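PDB 4TXD: Csc2 from Thermofilum pendens, which probably binds CRISPR RNA as the Cas7-family backbone subunit of a type I-D interference complex, and binds a zinc ion. Local coordinates for residues Q104-L109 with E142-T147; L135-V140 with D165-H170; L255-Y260 with G342-L347. All coordinates share one frame; numbering follows the deposited sequence.

Contact 1 of 3, residues Q104-L109 with E142-T147. With ZN (zinc ion), chain B.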
ATOM      1  N   GLN A 104      -4.346  -2.633  -6.339  1.00 25.96           N
ATOM      2  CA  GLN A 104      -3.320  -2.849  -7.353  1.00 26.46           C
ATOM      3  C   GLN A 104      -2.563  -4.171  -7.122  1.00 38.21           C
ATOM      4  O   GLN A 104      -2.344  -4.945  -8.061  1.00 25.79           O
ATOM      5  CB  GLN A 104      -2.339  -1.669  -7.390  1.00 26.48           C
ATOM      6  CG  GLN A 104      -1.153  -1.836  -8.366  1.00 24.37           C
ATOM      7  CD  GLN A 104      -1.564  -1.990  -9.837  1.00 30.60           C
ATOM      8  OE1 GLN A 104      -2.726  -1.801 -10.210  1.00 30.11           O
ATOM      9  NE2 GLN A 104      -0.596  -2.345 -10.677  1.00 23.71           N
ATOM     10  N   MET A 105      -2.167  -4.439  -5.884  1.00 24.17           N
ATOM     11  CA  MET A 105      -1.487  -5.704  -5.600  1.00 22.27           C
ATOM     12  C   MET A 105      -2.374  -6.880  -5.969  1.00 25.87           C
ATOM     13  O   MET A 105      -1.903  -7.883  -6.521  1.00 28.59           O
ATOM     14  CB  MET A 105      -1.074  -5.811  -4.125  1.00 24.77           C
ATOM     15  CG  MET A 105      -0.389  -7.164  -3.823  1.00 26.80           C
ATOM     16  SD  MET A 105       0.243  -7.368  -2.150  1.00 25.01           S
ATOM     17  CE  MET A 105       1.631  -6.240  -2.172  1.00 21.72           C
ATOM     18  N   LEU A 106      -3.651  -6.739  -5.709  1.00 22.27           N
ATOM     19  CA  LEU A 106      -4.608  -7.745  -6.041  1.00 24.44           C
ATOM     20  C   LEU A 106      -4.687  -7.972  -7.555  1.00 40.92           C
ATOM     21  O   LEU A 106      -4.807  -9.088  -8.018  1.00 25.66           O
ATOM     22  CB  LEU A 106      -5.955  -7.393  -5.465  1.00 20.64           C
ATOM     23  CG  LEU A 106      -7.073  -8.328  -5.833  1.00 31.44           C
ATOM     24  CD1 LEU A 106      -6.672  -9.778  -5.675  1.00 31.10           C
ATOM     25  CD2 LEU A 106      -8.364  -8.036  -5.124  1.00 30.64           C
ATOM     26  N   GLN A 107      -4.603  -6.891  -8.310  1.00 29.31           N
ATOM     27  CA  GLN A 107      -4.690  -7.010  -9.769  1.00 25.88           C
ATOM     28  C   GLN A 107      -3.419  -7.673 -10.288  1.00 22.75           C
ATOM     29  O   GLN A 107      -3.471  -8.500 -11.201  1.00 28.70           O
ATOM     30  CB  GLN A 107      -4.926  -5.638 -10.421  1.00 29.12           C
ATOM     31  CG  GLN A 107      -5.273  -5.688 -11.920  1.00 34.97           C
ATOM     32  CD  GLN A 107      -6.486  -6.556 -12.231  1.00 40.30           C
ATOM     33  OE1 GLN A 107      -7.446  -6.628 -11.453  1.00 54.44           O
ATOM     34  NE2 GLN A 107      -6.440  -7.235 -13.375  1.00 57.64           N
ATOM     35  N   LEU A 108      -2.281  -7.337  -9.688  1.00 22.28           N
ATOM     36  CA  LEU A 108      -1.018  -7.949 -10.059  1.00 25.23           C
ATOM     37  C   LEU A 108      -1.056  -9.443  -9.734  1.00 39.26           C
ATOM     38  O   LEU A 108      -0.559 -10.255 -10.515  1.00 25.95           O
ATOM     39  CB  LEU A 108       0.153  -7.262  -9.352  1.00 24.29           C
ATOM     40  CG  LEU A 108       0.397  -5.803  -9.784  1.00 26.37           C
ATOM     41  CD1 LEU A 108       1.470  -5.177  -8.936  1.00 22.13           C
ATOM     42  CD2 LEU A 108       0.799  -5.737 -11.259  1.00 24.83           C
ATOM     43  N   LEU A 109      -1.662  -9.802  -8.598  1.00 29.62           N
ATOM     44  CA  LEU A 109      -1.824 -11.213  -8.218  1.00 31.23           C
ATOM     45  C   LEU A 109      -2.698 -11.961  -9.207  1.00 28.82           C
ATOM     46  O   LEU A 109      -2.441 -13.130  -9.523  1.00 28.87           O
ATOM     47  CB  LEU A 109      -2.427 -11.349  -6.810  1.00 21.72           C
ATOM     48  CG  LEU A 109      -1.474 -11.015  -5.671  1.00 28.21           C
ATOM     49  CD1 LEU A 109      -2.242 -10.829  -4.355  1.00 23.73           C
ATOM     50  CD2 LEU A 109      -0.414 -12.106  -5.555  1.00 22.04           C
ATOM     51  N   GLU A 142      -9.483 -24.229  -6.473  1.00 42.29           N
ATOM     52  CA  GLU A 142      -8.285 -24.332  -7.291  1.00 47.32           C
ATOM     53  C   GLU A 142      -8.183 -23.176  -8.266  1.00 36.64           C
ATOM     54  O   GLU A 142      -7.128 -22.828  -8.689  1.00 43.29           O
ATOM     55  CB  GLU A 142      -8.249 -25.649  -8.042  1.00 57.56           C
ATOM     56  CG  GLU A 142      -8.054 -26.866  -7.154  1.00 62.88           C
ATOM     57  CD  GLU A 142      -7.897 -28.154  -7.950  1.00 69.03           C
ATOM     58  OE1 GLU A 142      -8.148 -28.153  -9.157  1.00 53.08           O
ATOM     59  OE2 GLU A 142      -7.532 -29.166  -7.345  1.00 63.35           O
ATOM     60  N   GLU A 143      -9.306 -22.593  -8.619  1.00 43.89           N
ATOM     61  CA  GLU A 143      -9.306 -21.320  -9.337  1.00 50.00           C
ATOM     62  C   GLU A 143      -9.178 -20.204  -8.312  1.00 39.90           C
ATOM     63  O   GLU A 143     -10.176 -19.802  -7.728  1.00 34.16           O
ATOM     64  CB  GLU A 143     -10.586 -21.142 -10.163  1.00 42.76           C
ATOM     65  CG  GLU A 143     -10.901 -22.319 -11.069  1.00 61.41           C
ATOM     66  CD  GLU A 143      -9.653 -22.916 -11.685  1.00 65.49           C
ATOM     67  OE1 GLU A 143      -8.999 -22.219 -12.492  1.00 66.41           O
ATOM     68  OE2 GLU A 143      -9.320 -24.076 -11.345  1.00 59.30           O
ATOM     69  N   TRP A 144      -7.972 -19.711  -8.080  1.00 39.67           N
ATOM     70  CA  TRP A 144      -7.776 -18.703  -7.054  1.00 41.07           C
ATOM     71  C   TRP A 144      -8.361 -17.342  -7.379  1.00 44.68           C
ATOM     72  O   TRP A 144      -8.201 -16.836  -8.444  1.00 34.13           O
ATOM     73  CB  TRP A 144      -6.314 -18.543  -6.633  1.00 38.26           C
ATOM     74  CG  TRP A 144      -6.140 -17.477  -5.608  1.00 37.53           C
ATOM     75  CD1 TRP A 144      -6.342 -17.575  -4.281  1.00 36.47           C
ATOM     76  CD2 TRP A 144      -5.845 -16.121  -5.863  1.00 40.24           C
ATOM     77  NE1 TRP A 144      -6.144 -16.380  -3.676  1.00 31.21           N
ATOM     78  CE2 TRP A 144      -5.844 -15.458  -4.629  1.00 39.87           C
ATOM     79  CE3 TRP A 144      -5.567 -15.397  -7.008  1.00 28.05           C
ATOM     80  CZ2 TRP A 144      -5.569 -14.119  -4.520  1.00 30.39           C
ATOM     81  CZ3 TRP A 144      -5.301 -14.088  -6.893  1.00 36.81           C
ATOM     82  CH2 TRP A 144      -5.300 -13.451  -5.660  1.00 34.00           C
ATOM     83  N   ASN A 145      -8.969 -16.744  -6.373  1.00 38.35           N
ATOM     84  CA  ASN A 145      -9.263 -15.330  -6.451  1.00 31.20           C
ATOM     85  C   ASN A 145      -9.463 -14.798  -5.046  1.00 43.46           C
ATOM     86  O   ASN A 145      -9.716 -15.566  -4.115  1.00 40.78           O
ATOM     87  CB  ASN A 145     -10.498 -15.062  -7.320  1.00 45.64           C
ATOM     88  CG  ASN A 145     -10.594 -13.611  -7.773  1.00 41.12           C
ATOM     89  OD1 ASN A 145      -9.590 -12.900  -7.855  1.00 39.32           O
ATOM     90  ND2 ASN A 145     -11.810 -13.168  -8.065  1.00 36.82           N
ATOM     91  N   CYS A 146      -9.312 -13.489  -4.897  1.00 42.02           N
ATOM     92  CA  CYS A 146      -9.615 -12.815  -3.647  1.00 42.99           C
ATOM     93  C   CYS A 146     -10.269 -11.484  -3.999  1.00 52.01           C
ATOM     94  O   CYS A 146     -10.116 -10.977  -5.111  1.00 39.67           O
ATOM     95  CB  CYS A 146      -8.347 -12.623  -2.797  1.00 30.92           C
ATOM     96  SG  CYS A 146      -8.616 -12.060  -1.054  1.00 32.45           S
ATOM     97  N   THR A 147     -10.974 -10.910  -3.066  1.00 41.61           N
ATOM     98  CA  THR A 147     -11.480  -9.589  -3.301  1.00 63.16           C
ATOM     99  C   THR A 147     -10.754  -8.580  -2.467  1.00 69.27           C
ATOM    100  O   THR A 147      -9.937  -8.916  -1.639  1.00 68.06           O
ATOM    101  CB  THR A 147     -12.932  -9.474  -2.943  1.00 58.13           C
ATOM    102  OG1 THR A 147     -13.315  -8.140  -3.193  1.00 82.48           O
ATOM    103  CG2 THR A 147     -13.148  -9.777  -1.500  1.00 40.18           C
TER
HETATM  104 ZN    ZN B 401      -6.710 -12.427   0.028  0.82 27.41          ZN

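Contact 2 of 3, residues L135-V140 with D165-H170. With ZN (zinc ion), chain B.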
ATOM      1  N   LEU A 135      -4.609 -25.688   6.587  1.00 33.56           N
ATOM      2  CA  LEU A 135      -4.534 -24.762   7.697  1.00 36.75           C
ATOM      3  C   LEU A 135      -5.893 -24.282   8.132  1.00 33.73           C
ATOM      4  O   LEU A 135      -6.007 -23.449   8.979  1.00 30.18           O
ATOM      5  CB  LEU A 135      -3.685 -23.569   7.324  1.00 28.91           C
ATOM      6  CG  LEU A 135      -2.206 -23.800   7.174  1.00 32.22           C
ATOM      7  CD1 LEU A 135      -1.568 -22.614   6.496  1.00 33.00           C
ATOM      8  CD2 LEU A 135      -1.569 -24.062   8.504  1.00 32.44           C
ATOM      9  N   GLY A 136      -6.915 -24.821   7.515  1.00 29.59           N
ATOM     10  CA  GLY A 136      -8.273 -24.538   7.920  1.00 25.80           C
ATOM     11  C   GLY A 136      -9.012 -23.525   7.069  1.00 25.68           C
ATOM     12  O   GLY A 136     -10.211 -23.328   7.246  1.00 30.04           O
ATOM     13  N   PHE A 137      -8.321 -22.879   6.146  1.00 29.34           N
ATOM     14  CA  PHE A 137      -8.956 -21.871   5.338  1.00 27.44           C
ATOM     15  C   PHE A 137     -10.032 -22.421   4.405  1.00 30.61           C
ATOM     16  O   PHE A 137      -9.899 -23.483   3.887  1.00 31.54           O
ATOM     17  CB  PHE A 137      -7.917 -21.060   4.586  1.00 29.84           C
ATOM     18  CG  PHE A 137      -7.057 -20.220   5.466  1.00 29.33           C
ATOM     19  CD1 PHE A 137      -7.467 -18.977   5.862  1.00 24.78           C
ATOM     20  CD2 PHE A 137      -5.855 -20.665   5.884  1.00 21.93           C
ATOM     21  CE1 PHE A 137      -6.696 -18.222   6.674  1.00 22.82           C
ATOM     22  CE2 PHE A 137      -5.078 -19.906   6.683  1.00 27.31           C
ATOM     23  CZ  PHE A 137      -5.494 -18.678   7.081  1.00 21.53           C
ATOM     24  N   LYS A 138     -11.079 -21.652   4.206  1.00 28.00           N
ATOM     25  CA  LYS A 138     -12.259 -22.113   3.489  1.00 35.66           C
ATOM     26  C   LYS A 138     -12.285 -21.676   2.029  1.00 39.29           C
ATOM     27  O   LYS A 138     -12.807 -22.393   1.182  1.00 36.26           O
ATOM     28  CB  LYS A 138     -13.526 -21.616   4.193  1.00 29.73           C
ATOM     29  CG  LYS A 138     -13.791 -22.314   5.517  1.00 31.20           C
ATOM     30  CD  LYS A 138     -15.115 -21.865   6.121  1.00 33.67           C
ATOM     31  CE  LYS A 138     -15.370 -22.567   7.436  1.00 33.53           C
ATOM     32  NZ  LYS A 138     -16.615 -22.072   8.077  1.00 37.43           N
ATOM     33  N   LYS A 139     -11.736 -20.523   1.729  1.00 31.59           N
ATOM     34  CA  LYS A 139     -11.724 -20.064   0.359  1.00 41.28           C
ATOM     35  C   LYS A 139     -10.594 -20.695  -0.427  1.00 40.34           C
ATOM     36  O   LYS A 139      -9.640 -20.057  -0.750  1.00 40.66           O
ATOM     37  CB  LYS A 139     -11.639 -18.558   0.326  1.00 37.57           C
ATOM     38  CG  LYS A 139     -12.987 -17.910   0.518  1.00 57.01           C
ATOM     39  CD  LYS A 139     -13.480 -17.905   1.953  1.00 62.31           C
ATOM     40  CE  LYS A 139     -14.809 -17.179   2.101  1.00 56.42           C
ATOM     41  NZ  LYS A 139     -14.651 -15.720   2.222  1.00 45.64           N
ATOM     42  N   VAL A 140     -10.724 -21.973  -0.705  1.00 37.79           N
ATOM     43  CA  VAL A 140      -9.640 -22.699  -1.300  1.00 48.09           C
ATOM     44  C   VAL A 140      -9.976 -23.372  -2.625  1.00 49.52           C
ATOM     45  O   VAL A 140      -9.590 -24.484  -2.850  1.00 42.33           O
ATOM     46  CB  VAL A 140      -9.056 -23.700  -0.310  1.00 42.62           C
ATOM     47  CG1 VAL A 140      -8.434 -22.955   0.848  1.00 35.98           C
ATOM     48  CG2 VAL A 140     -10.128 -24.607   0.199  1.00 38.56           C
ATOM     49  N   ASP A 165      -9.854 -14.045   1.232  1.00 34.51           N
ATOM     50  CA  ASP A 165      -9.443 -15.382   1.599  1.00 37.91           C
ATOM     51  C   ASP A 165      -8.703 -15.453   2.929  1.00 37.24           C
ATOM     52  O   ASP A 165      -8.701 -16.459   3.578  1.00 29.47           O
ATOM     53  CB  ASP A 165      -8.645 -16.049   0.492  1.00 30.47           C
ATOM     54  CG  ASP A 165      -7.475 -15.231   0.028  1.00 32.82           C
ATOM     55  OD1 ASP A 165      -6.946 -14.468   0.789  1.00 32.42           O
ATOM     56  OD2 ASP A 165      -7.068 -15.376  -1.110  1.00 31.13           O
ATOM     57  N   GLY A 166      -8.089 -14.358   3.308  1.00 30.32           N
ATOM     58  CA  GLY A 166      -7.352 -14.299   4.528  1.00 26.04           C
ATOM     59  C   GLY A 166      -5.976 -14.896   4.493  1.00 30.00           C
ATOM     60  O   GLY A 166      -5.354 -14.986   5.507  1.00 26.38           O
ATOM     61  N   PHE A 167      -5.508 -15.307   3.323  1.00 21.57           N
ATOM     62  CA  PHE A 167      -4.182 -15.858   3.236  1.00 16.97           C
ATOM     63  C   PHE A 167      -3.327 -15.385   2.062  1.00 21.40           C
ATOM     64  O   PHE A 167      -2.191 -15.664   2.017  1.00 23.00           O
ATOM     65  CB  PHE A 167      -4.212 -17.377   3.301  1.00 21.13           C
ATOM     66  CG  PHE A 167      -4.861 -18.021   2.129  1.00 24.96           C
ATOM     67  CD1 PHE A 167      -4.156 -18.255   0.998  1.00 24.61           C
ATOM     68  CD2 PHE A 167      -6.160 -18.375   2.159  1.00 26.00           C
ATOM     69  CE1 PHE A 167      -4.739 -18.844  -0.080  1.00 26.69           C
ATOM     70  CE2 PHE A 167      -6.759 -18.963   1.083  1.00 29.48           C
ATOM     71  CZ  PHE A 167      -6.044 -19.196  -0.047  1.00 26.46           C
ATOM     72  N   CYS A 168      -3.921 -14.665   1.138  1.00 26.04           N
ATOM     73  CA  CYS A 168      -3.187 -14.136   0.022  1.00 22.43           C
ATOM     74  C   CYS A 168      -2.344 -12.939   0.413  1.00 27.54           C
ATOM     75  O   CYS A 168      -2.517 -12.368   1.432  1.00 23.31           O
ATOM     76  CB  CYS A 168      -4.114 -13.822  -1.129  1.00 24.52           C
ATOM     77  SG  CYS A 168      -4.840 -12.194  -1.103  1.00 28.25           S
ATOM     78  N   PRO A 169      -1.339 -12.644  -0.516  1.00 24.01           N
ATOM     79  CA  PRO A 169      -0.478 -11.534  -0.125  1.00 21.92           C
ATOM     80  C   PRO A 169      -1.177 -10.213   0.210  1.00 21.78           C
ATOM     81  O   PRO A 169      -0.736  -9.552   1.072  1.00 23.52           O
ATOM     82  CB  PRO A 169       0.423 -11.351  -1.331  1.00 25.12           C
ATOM     83  CG  PRO A 169       0.601 -12.705  -1.875  1.00 23.60           C
ATOM     84  CD  PRO A 169      -0.766 -13.214  -1.836  1.00 19.48           C
ATOM     85  N   HIS A 170      -2.237  -9.856  -0.464  1.00 18.66           N
ATOM     86  CA  HIS A 170      -2.853  -8.595  -0.150  1.00 25.31           C
ATOM     87  C   HIS A 170      -3.546  -8.651   1.198  1.00 24.21           C
ATOM     88  O   HIS A 170      -3.498  -7.727   1.920  1.00 24.14           O
ATOM     89  CB  HIS A 170      -3.727  -8.052  -1.278  1.00 24.19           C
ATOM     90  CG  HIS A 170      -5.173  -8.328  -1.125  1.00 26.92           C
ATOM     91  ND1 HIS A 170      -5.975  -7.624  -0.266  1.00 35.44           N
ATOM     92  CD2 HIS A 170      -5.967  -9.239  -1.715  1.00 35.30           C
ATOM     93  CE1 HIS A 170      -7.201  -8.083  -0.337  1.00 40.62           C
ATOM     94  NE2 HIS A 170      -7.222  -9.071  -1.203  1.00 34.11           N
TER
HETATM   95 ZN    ZN B 401      -6.710 -12.427   0.028  0.82 27.41          ZN
HETATM   96  O   HOH W   1     -10.378 -18.668   3.414  1.00 29.28           O

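Contact 3 of 3, residues L255-Y260 with G342-L347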
ATOM      1  N   LEU A 255       8.256  -6.809   0.829  1.00 20.95           N
ATOM      2  CA  LEU A 255       8.742  -5.453   0.649  1.00 27.63           C
ATOM      3  C   LEU A 255       8.817  -5.056  -0.821  1.00 33.11           C
ATOM      4  O   LEU A 255       8.310  -4.007  -1.217  1.00 24.75           O
ATOM      5  CB  LEU A 255      10.120  -5.280   1.278  1.00 28.86           C
ATOM      6  CG  LEU A 255      10.724  -3.928   0.871  1.00 35.00           C
ATOM      7  CD1 LEU A 255      10.495  -2.904   1.954  1.00 31.25           C
ATOM      8  CD2 LEU A 255      12.184  -4.049   0.546  1.00 37.73           C
ATOM      9  N   VAL A 256       9.466  -5.889  -1.626  1.00 28.66           N
ATOM     10  CA  VAL A 256       9.641  -5.561  -3.034  1.00 26.22           C
ATOM     11  C   VAL A 256       8.308  -5.513  -3.754  1.00 26.39           C
ATOM     12  O   VAL A 256       8.068  -4.602  -4.552  1.00 24.45           O
ATOM     13  CB  VAL A 256      10.582  -6.556  -3.740  1.00 27.42           C
ATOM     14  CG1 VAL A 256      10.626  -6.259  -5.247  1.00 27.26           C
ATOM     15  CG2 VAL A 256      11.973  -6.469  -3.118  1.00 25.60           C
ATOM     16  N   ALA A 257       7.425  -6.471  -3.467  1.00 23.77           N
ATOM     17  CA  ALA A 257       6.100  -6.462  -4.088  1.00 22.71           C
ATOM     18  C   ALA A 257       5.283  -5.237  -3.658  1.00 21.75           C
ATOM     19  O   ALA A 257       4.468  -4.726  -4.429  1.00 20.00           O
ATOM     20  CB  ALA A 257       5.336  -7.747  -3.756  1.00 25.39           C
ATOM     21  N   THR A 258       5.495  -4.777  -2.428  1.00 23.30           N
ATOM     22  CA  THR A 258       4.765  -3.602  -1.957  1.00 23.84           C
ATOM     23  C   THR A 258       5.262  -2.366  -2.715  1.00 19.74           C
ATOM     24  O   THR A 258       4.461  -1.597  -3.244  1.00 20.79           O
ATOM     25  CB  THR A 258       4.909  -3.437  -0.432  1.00 28.30           C
ATOM     26  OG1 THR A 258       4.256  -4.543   0.198  1.00 26.37           O
ATOM     27  CG2 THR A 258       4.257  -2.140   0.062  1.00 24.83           C
ATOM     28  N   LEU A 259       6.584  -2.207  -2.797  1.00 24.02           N
ATOM     29  CA  LEU A 259       7.171  -1.112  -3.579  1.00 31.50           C
ATOM     30  C   LEU A 259       6.660  -1.140  -5.015  1.00 29.01           C
ATOM     31  O   LEU A 259       6.298  -0.117  -5.583  1.00 24.35           O
ATOM     32  CB  LEU A 259       8.703  -1.187  -3.565  1.00 25.19           C
ATOM     33  CG  LEU A 259       9.377  -0.982  -2.207  1.00 31.61           C
ATOM     34  CD1 LEU A 259      10.891  -1.096  -2.339  1.00 35.60           C
ATOM     35  CD2 LEU A 259       9.002   0.356  -1.617  1.00 32.82           C
ATOM     36  N   TYR A 260       6.603  -2.332  -5.586  1.00 26.73           N
ATOM     37  CA  TYR A 260       6.183  -2.513  -6.973  1.00 28.43           C
ATOM     38  C   TYR A 260       4.696  -2.240  -7.186  1.00 30.00           C
ATOM     39  O   TYR A 260       4.293  -1.724  -8.230  1.00 24.19           O
ATOM     40  CB  TYR A 260       6.532  -3.939  -7.420  1.00 28.07           C
ATOM     41  CG  TYR A 260       6.235  -4.282  -8.859  1.00 29.07           C
ATOM     42  CD1 TYR A 260       7.089  -3.875  -9.886  1.00 27.20           C
ATOM     43  CD2 TYR A 260       5.125  -5.051  -9.193  1.00 25.29           C
ATOM     44  CE1 TYR A 260       6.826  -4.213 -11.203  1.00 23.90           C
ATOM     45  CE2 TYR A 260       4.863  -5.400 -10.506  1.00 30.47           C
ATOM     46  CZ  TYR A 260       5.718  -4.978 -11.506  1.00 31.15           C
ATOM     47  OH  TYR A 260       5.449  -5.324 -12.806  1.00 31.84           O
ATOM     48  N   GLY A 342       8.956 -15.938 -10.952  1.00 31.79           N
ATOM     49  CA  GLY A 342       9.589 -14.711 -10.500  1.00 32.73           C
ATOM     50  C   GLY A 342       9.228 -14.340  -9.064  1.00 43.23           C
ATOM     51  O   GLY A 342       8.806 -15.190  -8.276  1.00 33.55           O
ATOM     52  N   LEU A 343       9.396 -13.064  -8.726  1.00 30.13           N
ATOM     53  CA  LEU A 343       9.143 -12.573  -7.367  1.00 28.19           C
ATOM     54  C   LEU A 343       7.773 -12.954  -6.778  1.00 22.59           C
ATOM     55  O   LEU A 343       7.664 -13.177  -5.570  1.00 29.11           O
ATOM     56  CB  LEU A 343       9.285 -11.045  -7.323  1.00 31.33           C
ATOM     57  CG  LEU A 343       9.035 -10.420  -5.945  1.00 29.87           C
ATOM     58  CD1 LEU A 343      10.358 -10.088  -5.270  1.00 33.71           C
ATOM     59  CD2 LEU A 343       8.138  -9.198  -6.046  1.00 37.92           C
ATOM     60  N   PHE A 344       6.733 -13.013  -7.599  1.00 23.61           N
ATOM     61  CA  PHE A 344       5.399 -13.247  -7.038  1.00 26.34           C
ATOM     62  C   PHE A 344       5.231 -14.683  -6.557  1.00 35.83           C
ATOM     63  O   PHE A 344       4.321 -14.982  -5.782  1.00 26.92           O
ATOM     64  CB  PHE A 344       4.296 -12.891  -8.036  1.00 21.61           C
ATOM     65  CG  PHE A 344       3.798 -11.462  -7.890  1.00 24.15           C
ATOM     66  CD1 PHE A 344       4.703 -10.415  -7.785  1.00 31.07           C
ATOM     67  CD2 PHE A 344       2.443 -11.177  -7.835  1.00 27.95           C
ATOM     68  CE1 PHE A 344       4.264  -9.098  -7.632  1.00 39.43           C
ATOM     69  CE2 PHE A 344       1.989  -9.860  -7.681  1.00 30.30           C
ATOM     70  CZ  PHE A 344       2.905  -8.821  -7.581  1.00 26.40           C
ATOM     71  N   LYS A 345       6.113 -15.570  -7.004  1.00 28.50           N
ATOM     72  CA  LYS A 345       6.139 -16.914  -6.451  1.00 30.70           C
ATOM     73  C   LYS A 345       6.657 -16.843  -5.019  1.00 25.36           C
ATOM     74  O   LYS A 345       6.093 -17.448  -4.105  1.00 29.91           O
ATOM     75  CB  LYS A 345       7.012 -17.845  -7.301  1.00 31.46           C
ATOM     76  CG  LYS A 345       6.907 -19.322  -6.909  1.00 28.60           C
ATOM     77  CD  LYS A 345       7.883 -20.169  -7.733  1.00 31.24           C
ATOM     78  CE  LYS A 345       7.814 -21.650  -7.358  1.00 43.10           C
ATOM     79  NZ  LYS A 345       8.769 -22.491  -8.151  1.00 37.18           N
ATOM     80  N   ASP A 346       7.729 -16.090  -4.820  1.00 19.57           N
ATOM     81  CA  ASP A 346       8.288 -15.953  -3.493  1.00 25.24           C
ATOM     82  C   ASP A 346       7.343 -15.155  -2.597  1.00 26.00           C
ATOM     83  O   ASP A 346       7.289 -15.383  -1.389  1.00 24.78           O
ATOM     84  CB  ASP A 346       9.657 -15.311  -3.565  1.00 29.27           C
ATOM     85  CG  ASP A 346      10.628 -16.145  -4.368  1.00 51.50           C
ATOM     86  OD1 ASP A 346      10.722 -17.358  -4.094  1.00 38.95           O
ATOM     87  OD2 ASP A 346      11.269 -15.601  -5.288  1.00 42.12           O
ATOM     88  N   LEU A 347       6.583 -14.251  -3.204  1.00 24.46           N
ATOM     89  CA  LEU A 347       5.572 -13.492  -2.477  1.00 27.52           C
ATOM     90  C   LEU A 347       4.487 -14.418  -1.924  1.00 30.26           C
ATOM     91  O   LEU A 347       4.066 -14.299  -0.771  1.00 23.84           O
ATOM     92  CB  LEU A 347       4.944 -12.432  -3.381  1.00 24.59           C
ATOM     93  CG  LEU A 347       3.857 -11.562  -2.739  1.00 23.54           C
ATOM     94  CD1 LEU A 347       4.433 -10.674  -1.617  1.00 21.87           C
ATOM     95  CD2 LEU A 347       3.093 -10.742  -3.808  1.00 21.85           C
TER

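Contact 1 of 3, residues Q104-L109 with E142-T147
Leu106 lays its two methyl branches over the chain at Cys146 and against the six-membered ring of Trp144. CD2 does the closer work, 3.4 Å from the carbonyl O of Cys146 and 3.6 Å from the carbonyl carbon of Thr147, so this methyl rests on backbone. CD1 shares the Cys146 carbonyl and also reaches the indole, 3.9 Å from CH2 of Trp144. The side chain can serve both because CG stands anti to the backbone N (chi1 176°), which carries the branch off the helix toward the 142-147 loop. One helical turn on, Leu109 meets the same corner of the indole: its CB lies 3.7 Å from Trp144 CH2, and both leucines approach the ring obliquely. Trp144 therefore pushes the far end of its benzo ring into the groove between two leucines one turn apart, and the packing between side chains is apolar.

The indole N-H turns to the metal site instead. Trp144 NE1 donates to OD2 of Asp165, a zinc ligand, which makes the tryptophan a second-shell residue that should help fix the rotation of that carboxylate. On the loop itself, the backbone N of Cys146 sits 3.8 Å above one face of the indole, toward its rim. Cys146 then sends SG to the zinc ion at 2.2 Å, and Asp165, Cys168 and Cys171 complete the site.

The loop is also tied to helix 94-115 further along, where Arg113 and Arg110 bond to Trp144 O and Asn145 OD1. The other sides of this helix are packed as well: Met105 and Leu108 touch helix 252-263, Leu109 reaches Leu347 and Trp348 of helix 343-365, and Pro169 of helix 169-174 covers Leu109 too.

Contact 2 of 3, residues L135-V140 with D165-H170
Phe137 packs on Phe167 and on the backbone carbonyls of Asp165 and Gly166, setting the loop that leaves the Schellman motif at Gly136 against an Asx turn at Asp165, in the segment that gives two of the four zinc ligands. Among the metal bonds, Asp165 OD1 and Cys168 SG each lie 2.2 Å from the zinc ion; Cys146 and Cys171 supply the other two ligands. Hydrogen bonds hold the same oxygen: the backbone N atoms of Phe167 and Cys168 both donate to OD1 from one face of the carboxylate, while Trp144 NE1 donates to OD2. Cys168 is also the N-cap of helix 169-174.

The aromatic contact is oblique, with the Phe137 and Phe167 planes at 57°. Its core is a CH-pi interaction: CB of Phe167 stands 4.2 Å from the centroid of the Phe137 ring, directly over the face. The backbone sets that CB in place, and chi1 at 67° swings the Phe167 ring on toward Lys139 O and Val140. Replacing Phe137 with an alanine would probably open a gap beneath Phe167 CB and leave that ring freer to shift. Apolar packing continues where CB of Lys139 meets CB of Asp165.

Water joins the two backbones, accepting from Lys139 N and donating to Asp165 O at 2.8 Å. The carbonyl O of Lys139 lies in the plane of the Phe167 ring, 3.6 Å from its edge atom CE2.

Contact 3 of 3, residues L255-Y260 with G342-L347
Helix 255-260 and the first turn of helix 343-365 pass 10.1 Å apart between their axes, their N-to-C directions 120° apart, and Ala257 faces Leu347 where the backbones come nearest. The small side chain of Ala257 is the centre of the packing. Leu347 straddles its CB with both methyls, CD1 and CD2 each 3.7 Å away, and Leu343 comes in one turn earlier with CD2 at 3.9 Å from the same CB. Leu343 is forked between two neighbours: its CD1 turns to Val256, 3.8 Å from CG1, and the two side chains cross at a slant. With CG anti to the backbone N (chi1 180°), Leu343 and Leu347 leave their helix the same way, then differ at the fork. Phe344 fills the side nearer Tyr260, its CE1 4.2 Å from Ala257 CB, and CD2 of Leu347 rests over the centre of its ring. Tyr260 adds CD2 more loosely beside Phe344 and sends its OH to His337. Leu108 and Tyr112 of helix 94-115 close round Phe344. Such interlocking of leucines round an alanine is ordinary helix-helix packing, here joining helix 252-263 to the long C-terminal helix in the buried helical part of Csc2.

All three contacts are largely buried, but contact 3 is purely helix on helix, contact 1 sets a helix against a loop, and contact 2 joins two loop regions with a partly exposed lysine at its margin. Contacts 1 and 2 share the zinc ion and interleave along the chain, so metal bonds and polar links add to their apolar packing; contact 3 has only van der Waals packing between its segments. Helix 94-115 connects contact 1 to contact 3, with Leu108 CB 3.6 Å from Phe344 CE2. Pro169, at the start of helix 169-174, bridges contact 2 to contact 3 by its touch on Leu347.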